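Long-range contact in Pre-mRNA splicing factor PRP8 (Cyanidioschyzon merolae, PDB 6NQI), which probably binds U5, U6 and U2 snRNAs and intronic pre-mRNA within the spliceosome, this chain being its RNase H-like domain: residues K59-R71 against A88-Y102. Sequence-based numbering, arbitrary orientation.
Sequences KWKCAEHVLTMLR and ASMDPLKTLLAGTEY
P92 sets its CB over one face of the W60 indole, a CH-pi contact in which P92 CB stands 3.4 Å from the centroid of the six-membered ring of W60 and only 6° off its normal. The next atom of the pyrrolidine, P92 CG, turns to K59, whose CG, CD and CE all brush past it, CE at 3.8 Å. L96 is a knob in a hole formed by W60, A63, E64 and L67, and its atoms divide among the walls of that hole. L96 CB faces L67 CD2; with CG anti to the carbonyl carbon of L96 (chi1 -59°), the branch swings to the indole edge, where CG lies in the ring plane, 3.8 Å from W60 CZ3. Of the two methyls, CD2 shares that edge, whereas L96 CD1 dips to 3.5 Å from E64 N and also meets A63 CB. With an alanine at W60, P92 CB would probably lose the ring it packs against, and L96 CG and CD2 the edge that walls their side of the hole. Small A63 permits the closest backbone approach, and the two helix axes pass 8.4 Å apart at -42°. In this RNase H-like fold, helix 54-71 packs on the central sheet through V66 on V14 and L70 on W12, and helix 90-97, following strand 81-84, joins its flank. V66 CG1 meets L93 CD1 from the second helix. Farther along, L67 CD1 touches L97 CD2 at 3.6 Å. The chain then leaves the helix in a type II turn from L97 to T100, where T100 OG1 donates to L97 O and accepts from Y102 N in an ST turn. Beyond it, the Y102 ring is sandwiched between E101 CG and L70 CB, the latter 3.9 Å from its centroid, while Y102 OH comes 3.3 Å from R71 CA.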
ATOM      1  N   LYS A  59     -12.407   7.742  -6.175  1.00 47.25           N
ATOM      2  CA  LYS A  59     -11.305   8.297  -6.945  1.00 47.13           C
ATOM      3  C   LYS A  59     -10.851   9.630  -6.363  1.00 45.76           C
ATOM      4  O   LYS A  59      -9.636   9.880  -6.227  1.00 42.92           O
ATOM      5  CB  LYS A  59     -11.707   8.430  -8.416  1.00 50.32           C
ATOM      6  CG  LYS A  59     -12.583   9.607  -8.783  1.00 53.32           C
ATOM      7  CD  LYS A  59     -13.080   9.415 -10.202  1.00 53.27           C
ATOM      8  CE  LYS A  59     -13.583  10.704 -10.795  1.00 53.83           C
ATOM      9  NZ  LYS A  59     -14.053  10.495 -12.200  1.00 55.24           N
ATOM     10  N   TRP A  60     -11.805  10.474  -5.949  1.00 48.76           N
ATOM     11  CA  TRP A  60     -11.436  11.789  -5.449  1.00 47.18           C
ATOM     12  C   TRP A  60     -10.866  11.718  -4.040  1.00 43.32           C
ATOM     13  O   TRP A  60      -9.917  12.447  -3.724  1.00 42.19           O
ATOM     14  CB  TRP A  60     -12.628  12.732  -5.518  1.00 48.83           C
ATOM     15  CG  TRP A  60     -12.827  13.261  -6.898  1.00 51.60           C
ATOM     16  CD1 TRP A  60     -13.808  12.916  -7.785  1.00 54.00           C
ATOM     17  CD2 TRP A  60     -11.976  14.175  -7.583  1.00 51.42           C
ATOM     18  NE1 TRP A  60     -13.642  13.595  -8.970  1.00 54.29           N
ATOM     19  CE2 TRP A  60     -12.518  14.369  -8.871  1.00 52.53           C
ATOM     20  CE3 TRP A  60     -10.806  14.856  -7.228  1.00 49.60           C
ATOM     21  CZ2 TRP A  60     -11.936  15.224  -9.802  1.00 51.64           C
ATOM     22  CZ3 TRP A  60     -10.237  15.703  -8.142  1.00 48.82           C
ATOM     23  CH2 TRP A  60     -10.799  15.882  -9.421  1.00 51.03           C
ATOM     24  N   LYS A  61     -11.420  10.857  -3.173  1.00 61.48           N
ATOM     25  CA  LYS A  61     -10.815  10.679  -1.852  1.00 58.35           C
ATOM     26  C   LYS A  61      -9.405  10.107  -1.956  1.00 56.47           C
ATOM     27  O   LYS A  61      -8.512  10.499  -1.195  1.00 55.12           O
ATOM     28  CB  LYS A  61     -11.679   9.802  -0.935  1.00 57.15           C
ATOM     29  CG  LYS A  61     -12.859  10.541  -0.285  1.00 57.88           C
ATOM     30  CD  LYS A  61     -13.125  10.048   1.140  1.00 55.81           C
ATOM     31  CE  LYS A  61     -12.431  10.891   2.221  1.00 55.07           C
ATOM     32  NZ  LYS A  61     -12.939  12.295   2.229  1.00 55.94           N
ATOM     33  N   CYS A  62      -9.164   9.200  -2.902  1.00 61.23           N
ATOM     34  CA  CYS A  62      -7.809   8.699  -3.060  1.00 58.88           C
ATOM     35  C   CYS A  62      -6.859   9.802  -3.526  1.00 59.44           C
ATOM     36  O   CYS A  62      -5.738   9.933  -3.006  1.00 57.80           O
ATOM     37  CB  CYS A  62      -7.788   7.532  -4.036  1.00 59.11           C
ATOM     38  SG  CYS A  62      -6.104   6.857  -4.166  1.00 54.62           S
ATOM     39  N   ALA A  63      -7.288  10.600  -4.512  1.00 41.83           N
ATOM     40  CA  ALA A  63      -6.467  11.717  -4.982  1.00 42.72           C
ATOM     41  C   ALA A  63      -6.154  12.688  -3.846  1.00 43.16           C
ATOM     42  O   ALA A  63      -5.011  13.142  -3.684  1.00 43.39           O
ATOM     43  CB  ALA A  63      -7.182  12.432  -6.125  1.00 45.90           C
ATOM     44  N   GLU A  64      -7.174  13.036  -3.054  1.00 58.11           N
ATOM     45  CA  GLU A  64      -6.963  13.959  -1.949  1.00 58.77           C
ATOM     46  C   GLU A  64      -6.032  13.355  -0.892  1.00 56.97           C
ATOM     47  O   GLU A  64      -5.188  14.060  -0.318  1.00 58.46           O
ATOM     48  CB  GLU A  64      -8.321  14.359  -1.370  1.00 58.97           C
ATOM     49  CG  GLU A  64      -8.280  15.614  -0.531  1.00 59.81           C
ATOM     50  CD  GLU A  64      -7.822  15.384   0.896  1.00 58.87           C
ATOM     51  OE1 GLU A  64      -7.866  14.212   1.375  1.00 56.97           O
ATOM     52  OE2 GLU A  64      -7.443  16.395   1.551  1.00 60.18           O
ATOM     53  N   HIS A  65      -6.131  12.042  -0.665  1.00 47.43           N
ATOM     54  CA  HIS A  65      -5.254  11.389   0.306  1.00 45.63           C
ATOM     55  C   HIS A  65      -3.800  11.429  -0.143  1.00 46.15           C
ATOM     56  O   HIS A  65      -2.913  11.787   0.643  1.00 47.61           O
ATOM     57  CB  HIS A  65      -5.717   9.942   0.549  1.00 42.58           C
ATOM     58  CG  HIS A  65      -4.750   9.115   1.348  1.00 40.57           C
ATOM     59  ND1 HIS A  65      -4.182   7.951   0.859  1.00 38.28           N
ATOM     60  CD2 HIS A  65      -4.221   9.302   2.582  1.00 40.97           C
ATOM     61  CE1 HIS A  65      -3.366   7.446   1.769  1.00 37.43           C
ATOM     62  NE2 HIS A  65      -3.361   8.253   2.819  1.00 39.14           N
ATOM     63  N   VAL A  66      -3.545  11.083  -1.412  1.00 39.68           N
ATOM     64  CA  VAL A  66      -2.188  11.177  -1.950  1.00 40.17           C
ATOM     65  C   VAL A  66      -1.659  12.600  -1.816  1.00 43.79           C
ATOM     66  O   VAL A  66      -0.514  12.812  -1.396  1.00 45.07           O
ATOM     67  CB  VAL A  66      -2.135  10.670  -3.403  1.00 38.91           C
ATOM     68  CG1 VAL A  66      -0.841  11.073  -4.071  1.00 39.62           C
ATOM     69  CG2 VAL A  66      -2.243   9.152  -3.426  1.00 35.90           C
ATOM     70  N   LEU A  67      -2.482  13.600  -2.140  1.00 54.03           N
ATOM     71  CA  LEU A  67      -2.019  14.972  -1.952  1.00 57.23           C
ATOM     72  C   LEU A  67      -1.648  15.231  -0.492  1.00 58.37           C
ATOM     73  O   LEU A  67      -0.645  15.893  -0.211  1.00 58.85           O
ATOM     74  CB  LEU A  67      -3.067  15.969  -2.437  1.00 59.12           C
ATOM     75  CG  LEU A  67      -2.725  17.448  -2.185  1.00 60.02           C
ATOM     76  CD1 LEU A  67      -1.372  17.843  -2.758  1.00 59.10           C
ATOM     77  CD2 LEU A  67      -3.804  18.391  -2.721  1.00 60.18           C
ATOM     78  N   THR A  68      -2.433  14.709   0.453  1.00 51.96           N
ATOM     79  CA  THR A  68      -2.128  14.958   1.867  1.00 52.65           C
ATOM     80  C   THR A  68      -0.823  14.279   2.285  1.00 52.14           C
ATOM     81  O   THR A  68       0.002  14.874   3.000  1.00 53.12           O
ATOM     82  CB  THR A  68      -3.298  14.503   2.750  1.00 50.11           C
ATOM     83  OG1 THR A  68      -4.471  15.203   2.339  1.00 50.06           O
ATOM     84  CG2 THR A  68      -3.032  14.856   4.201  1.00 50.52           C
ATOM     85  N   MET A  69      -0.624  13.031   1.850  1.00 67.36           N
ATOM     86  CA  MET A  69       0.617  12.336   2.184  1.00 66.81           C
ATOM     87  C   MET A  69       1.818  13.034   1.558  1.00 68.07           C
ATOM     88  O   MET A  69       2.892  13.087   2.173  1.00 68.51           O
ATOM     89  CB  MET A  69       0.585  10.867   1.734  1.00 63.77           C
ATOM     90  CG  MET A  69      -0.483   9.961   2.347  1.00 60.29           C
ATOM     91  SD  MET A  69      -0.675  10.093   4.143  1.00 60.83           S
ATOM     92  CE  MET A  69       0.991   9.846   4.734  1.00 62.30           C
ATOM     93  N   LEU A  70       1.653  13.601   0.356  1.00 53.73           N
ATOM     94  CA  LEU A  70       2.723  14.402  -0.226  1.00 54.45           C
ATOM     95  C   LEU A  70       3.028  15.593   0.665  1.00 56.25           C
ATOM     96  O   LEU A  70       4.188  15.851   1.011  1.00 57.29           O
ATOM     97  CB  LEU A  70       2.340  14.875  -1.633  1.00 54.00           C
ATOM     98  CG  LEU A  70       2.327  13.805  -2.728  1.00 51.68           C
ATOM     99  CD1 LEU A  70       1.749  14.358  -4.020  1.00 51.14           C
ATOM    100  CD2 LEU A  70       3.690  13.205  -2.930  1.00 51.12           C
ATOM    101  N   ARG A  71       1.983  16.313   1.073  1.00 57.59           N
ATOM    102  CA  ARG A  71       2.166  17.511   1.886  1.00 58.91           C
ATOM    103  C   ARG A  71       2.869  17.214   3.197  1.00 59.11           C
ATOM    104  O   ARG A  71       3.509  18.100   3.766  1.00 63.04           O
ATOM    105  CB  ARG A  71       0.815  18.162   2.159  1.00 59.22           C
ATOM    106  CG  ARG A  71       0.187  18.892   0.997  1.00 59.08           C
ATOM    107  CD  ARG A  71      -0.911  19.774   1.522  1.00 60.26           C
ATOM    108  NE  ARG A  71      -1.295  20.835   0.597  1.00 62.56           N
ATOM    109  CZ  ARG A  71      -2.489  20.914   0.016  1.00 61.51           C
ATOM    110  NH1 ARG A  71      -3.402  19.968   0.268  1.00 58.97           N
ATOM    111  NH2 ARG A  71      -2.757  21.933  -0.818  1.00 64.25           N
ATOM    112  N   ALA A  88      -8.723   5.432 -12.906  1.00 76.09           N
ATOM    113  CA  ALA A  88      -9.800   6.398 -12.728  1.00 77.29           C
ATOM    114  C   ALA A  88      -9.371   7.574 -11.873  1.00 78.50           C
ATOM    115  O   ALA A  88      -9.922   8.671 -12.024  1.00 79.62           O
ATOM    116  CB  ALA A  88     -11.015   5.727 -12.102  1.00 77.13           C
ATOM    117  N   SER A  89      -8.374   7.384 -11.014  1.00 59.75           N
ATOM    118  CA  SER A  89      -7.865   8.449 -10.167  1.00 61.49           C
ATOM    119  C   SER A  89      -6.631   9.109 -10.749  1.00 62.74           C
ATOM    120  O   SER A  89      -5.994   9.909 -10.057  1.00 64.11           O
ATOM    121  CB  SER A  89      -7.532   7.903  -8.784  1.00 60.83           C
ATOM    122  OG  SER A  89      -8.607   7.143  -8.288  1.00 59.45           O
ATOM    123  N   MET A  90      -6.300   8.821 -12.013  1.00 76.61           N
ATOM    124  CA  MET A  90      -5.162   9.483 -12.641  1.00 77.99           C
ATOM    125  C   MET A  90      -5.496  10.929 -12.972  1.00 78.97           C
ATOM    126  O   MET A  90      -4.731  11.845 -12.648  1.00 80.46           O
ATOM    127  CB  MET A  90      -4.755   8.736 -13.901  1.00 77.42           C
ATOM    128  CG  MET A  90      -3.640   9.439 -14.652  1.00 79.12           C
ATOM    129  SD  MET A  90      -2.679   8.359 -15.737  1.00 78.73           S
ATOM    130  CE  MET A  90      -2.040   7.290 -14.473  1.00 77.48           C
ATOM    131  N   ASP A  91      -6.663  11.153 -13.581  1.00 70.68           N
ATOM    132  CA  ASP A  91      -7.121  12.520 -13.815  1.00 71.17           C
ATOM    133  C   ASP A  91      -7.376  13.286 -12.525  1.00 71.95           C
ATOM    134  O   ASP A  91      -6.882  14.421 -12.405  1.00 72.99           O
ATOM    135  CB  ASP A  91      -8.387  12.521 -14.673  1.00 72.21           C
ATOM    136  CG  ASP A  91      -8.099  12.477 -16.158  1.00 75.73           C
ATOM    137  OD1 ASP A  91      -6.912  12.653 -16.549  1.00 76.15           O
ATOM    138  OD2 ASP A  91      -9.096  12.389 -16.927  1.00 78.86           O
ATOM    139  N   PRO A  92      -8.147  12.767 -11.547  1.00 50.98           N
ATOM    140  CA  PRO A  92      -8.361  13.535 -10.302  1.00 51.85           C
ATOM    141  C   PRO A  92      -7.079  13.914  -9.589  1.00 53.57           C
ATOM    142  O   PRO A  92      -6.912  15.075  -9.186  1.00 55.07           O
ATOM    143  CB  PRO A  92      -9.234  12.591  -9.467  1.00 51.06           C
ATOM    144  CG  PRO A  92     -10.014  11.818 -10.482  1.00 49.75           C
ATOM    145  CD  PRO A  92      -9.037  11.590 -11.608  1.00 49.68           C
ATOM    146  N   LEU A  93      -6.161  12.961  -9.424  1.00 48.27           N
ATOM    147  CA  LEU A  93      -4.875  13.271  -8.810  1.00 50.35           C
ATOM    148  C   LEU A  93      -4.171  14.424  -9.520  1.00 51.69           C
ATOM    149  O   LEU A  93      -3.789  15.420  -8.893  1.00 53.83           O
ATOM    150  CB  LEU A  93      -3.994  12.035  -8.810  1.00 50.14           C
ATOM    151  CG  LEU A  93      -2.667  12.255  -8.107  1.00 52.68           C
ATOM    152  CD1 LEU A  93      -2.904  12.780  -6.708  1.00 54.21           C
ATOM    153  CD2 LEU A  93      -1.920  10.948  -8.075  1.00 51.91           C
ATOM    154  N   LYS A  94      -3.987  14.312 -10.833  1.00 68.98           N
ATOM    155  CA  LYS A  94      -3.375  15.421 -11.556  1.00 69.95           C
ATOM    156  C   LYS A  94      -4.085  16.738 -11.244  1.00 70.54           C
ATOM    157  O   LYS A  94      -3.425  17.746 -10.958  1.00 71.76           O
ATOM    158  CB  LYS A  94      -3.335  15.111 -13.052  1.00 68.52           C
ATOM    159  CG  LYS A  94      -2.314  14.017 -13.369  1.00 68.11           C
ATOM    160  CD  LYS A  94      -2.477  13.496 -14.784  1.00 67.69           C
ATOM    161  CE  LYS A  94      -1.384  12.510 -15.136  1.00 66.66           C
ATOM    162  NZ  LYS A  94      -0.129  13.184 -15.628  1.00 70.05           N
ATOM    163  N   THR A  95      -5.432  16.738 -11.214  1.00 59.40           N
ATOM    164  CA  THR A  95      -6.150  17.989 -10.958  1.00 61.02           C
ATOM    165  C   THR A  95      -5.795  18.559  -9.591  1.00 62.41           C
ATOM    166  O   THR A  95      -5.586  19.766  -9.451  1.00 64.22           O
ATOM    167  CB  THR A  95      -7.665  17.796 -11.018  1.00 60.79           C
ATOM    168  OG1 THR A  95      -8.044  17.290 -12.299  1.00 62.21           O
ATOM    169  CG2 THR A  95      -8.358  19.140 -10.803  1.00 64.10           C
ATOM    170  N   LEU A  96      -5.703  17.704  -8.572  1.00 52.48           N
ATOM    171  CA  LEU A  96      -5.404  18.223  -7.246  1.00 55.22           C
ATOM    172  C   LEU A  96      -3.941  18.628  -7.096  1.00 57.24           C
ATOM    173  O   LEU A  96      -3.609  19.336  -6.140  1.00 58.18           O
ATOM    174  CB  LEU A  96      -5.772  17.200  -6.174  1.00 54.97           C
ATOM    175  CG  LEU A  96      -7.236  16.745  -6.133  1.00 51.99           C
ATOM    176  CD1 LEU A  96      -7.573  15.929  -4.901  1.00 51.80           C
ATOM    177  CD2 LEU A  96      -8.165  17.926  -6.264  1.00 52.08           C
ATOM    178  N   LEU A  97      -3.055  18.189  -8.000  1.00 57.08           N
ATOM    179  CA  LEU A  97      -1.639  18.525  -7.899  1.00 57.92           C
ATOM    180  C   LEU A  97      -1.267  19.719  -8.760  1.00 58.08           C
ATOM    181  O   LEU A  97      -0.190  20.296  -8.569  1.00 60.04           O
ATOM    182  CB  LEU A  97      -0.761  17.322  -8.284  1.00 57.14           C
ATOM    183  CG  LEU A  97      -0.928  16.050  -7.453  1.00 56.88           C
ATOM    184  CD1 LEU A  97       0.209  15.099  -7.656  1.00 56.36           C
ATOM    185  CD2 LEU A  97      -1.010  16.435  -5.999  1.00 57.15           C
ATOM    186  N   ALA A  98      -2.139  20.092  -9.693  1.00 59.57           N
ATOM    187  CA  ALA A  98      -1.918  21.267 -10.512  1.00 64.51           C
ATOM    188  C   ALA A  98      -1.689  22.487  -9.633  1.00 67.66           C
ATOM    189  O   ALA A  98      -2.353  22.666  -8.607  1.00 66.85           O
ATOM    190  CB  ALA A  98      -3.125  21.483 -11.423  1.00 66.19           C
ATOM    191  N   GLY A  99      -0.745  23.337 -10.043  1.00 71.84           N
ATOM    192  CA  GLY A  99      -0.428  24.542  -9.307  1.00 75.93           C
ATOM    193  C   GLY A  99       0.385  24.354  -8.043  1.00 74.79           C
ATOM    194  O   GLY A  99       0.671  25.351  -7.366  1.00 78.78           O
ATOM    195  N   THR A 100       0.749  23.119  -7.686  1.00 85.67           N
ATOM    196  CA  THR A 100       1.509  22.826  -6.475  1.00 84.69           C
ATOM    197  C   THR A 100       2.931  22.372  -6.796  1.00 84.79           C
ATOM    198  O   THR A 100       3.251  21.958  -7.915  1.00 84.31           O
ATOM    199  CB  THR A 100       0.818  21.741  -5.652  1.00 80.35           C
ATOM    200  OG1 THR A 100       1.134  20.458  -6.210  1.00 79.42           O
ATOM    201  CG2 THR A 100      -0.681  21.943  -5.675  1.00 81.04           C
ATOM    202  N   GLU A 101       3.766  22.364  -5.750  1.00 88.27           N
ATOM    203  CA  GLU A 101       5.153  21.922  -5.857  1.00 88.72           C
ATOM    204  C   GLU A 101       5.272  20.457  -6.245  1.00 83.69           C
ATOM    205  O   GLU A 101       6.362  20.013  -6.635  1.00 84.09           O
ATOM    206  CB  GLU A 101       5.848  22.188  -4.520  1.00 90.87           C
ATOM    207  CG  GLU A 101       5.095  21.593  -3.308  1.00 87.55           C
ATOM    208  CD  GLU A 101       5.721  21.971  -1.968  1.00 90.76           C
ATOM    209  OE1 GLU A 101       6.880  21.569  -1.719  1.00 91.56           O
ATOM    210  OE2 GLU A 101       5.059  22.681  -1.171  1.00 93.00           O
ATOM    211  N   TYR A 102       4.181  19.700  -6.142  1.00 63.84           N
ATOM    212  CA  TYR A 102       4.168  18.279  -6.459  1.00 63.44           C
ATOM    213  C   TYR A 102       3.733  18.023  -7.894  1.00 64.47           C
ATOM    214  O   TYR A 102       3.663  16.860  -8.315  1.00 64.06           O
ATOM    215  CB  TYR A 102       3.264  17.513  -5.470  1.00 62.79           C
ATOM    216  CG  TYR A 102       3.458  17.975  -4.041  1.00 61.22           C
ATOM    217  CD1 TYR A 102       4.574  17.588  -3.310  1.00 59.67           C
ATOM    218  CD2 TYR A 102       2.529  18.815  -3.431  1.00 61.22           C
ATOM    219  CE1 TYR A 102       4.767  18.022  -2.021  1.00 58.84           C
ATOM    220  CE2 TYR A 102       2.710  19.247  -2.135  1.00 60.08           C
ATOM    221  CZ  TYR A 102       3.829  18.846  -1.434  1.00 60.25           C
ATOM    222  OH  TYR A 102       4.011  19.277  -0.138  1.00 62.76           O
TER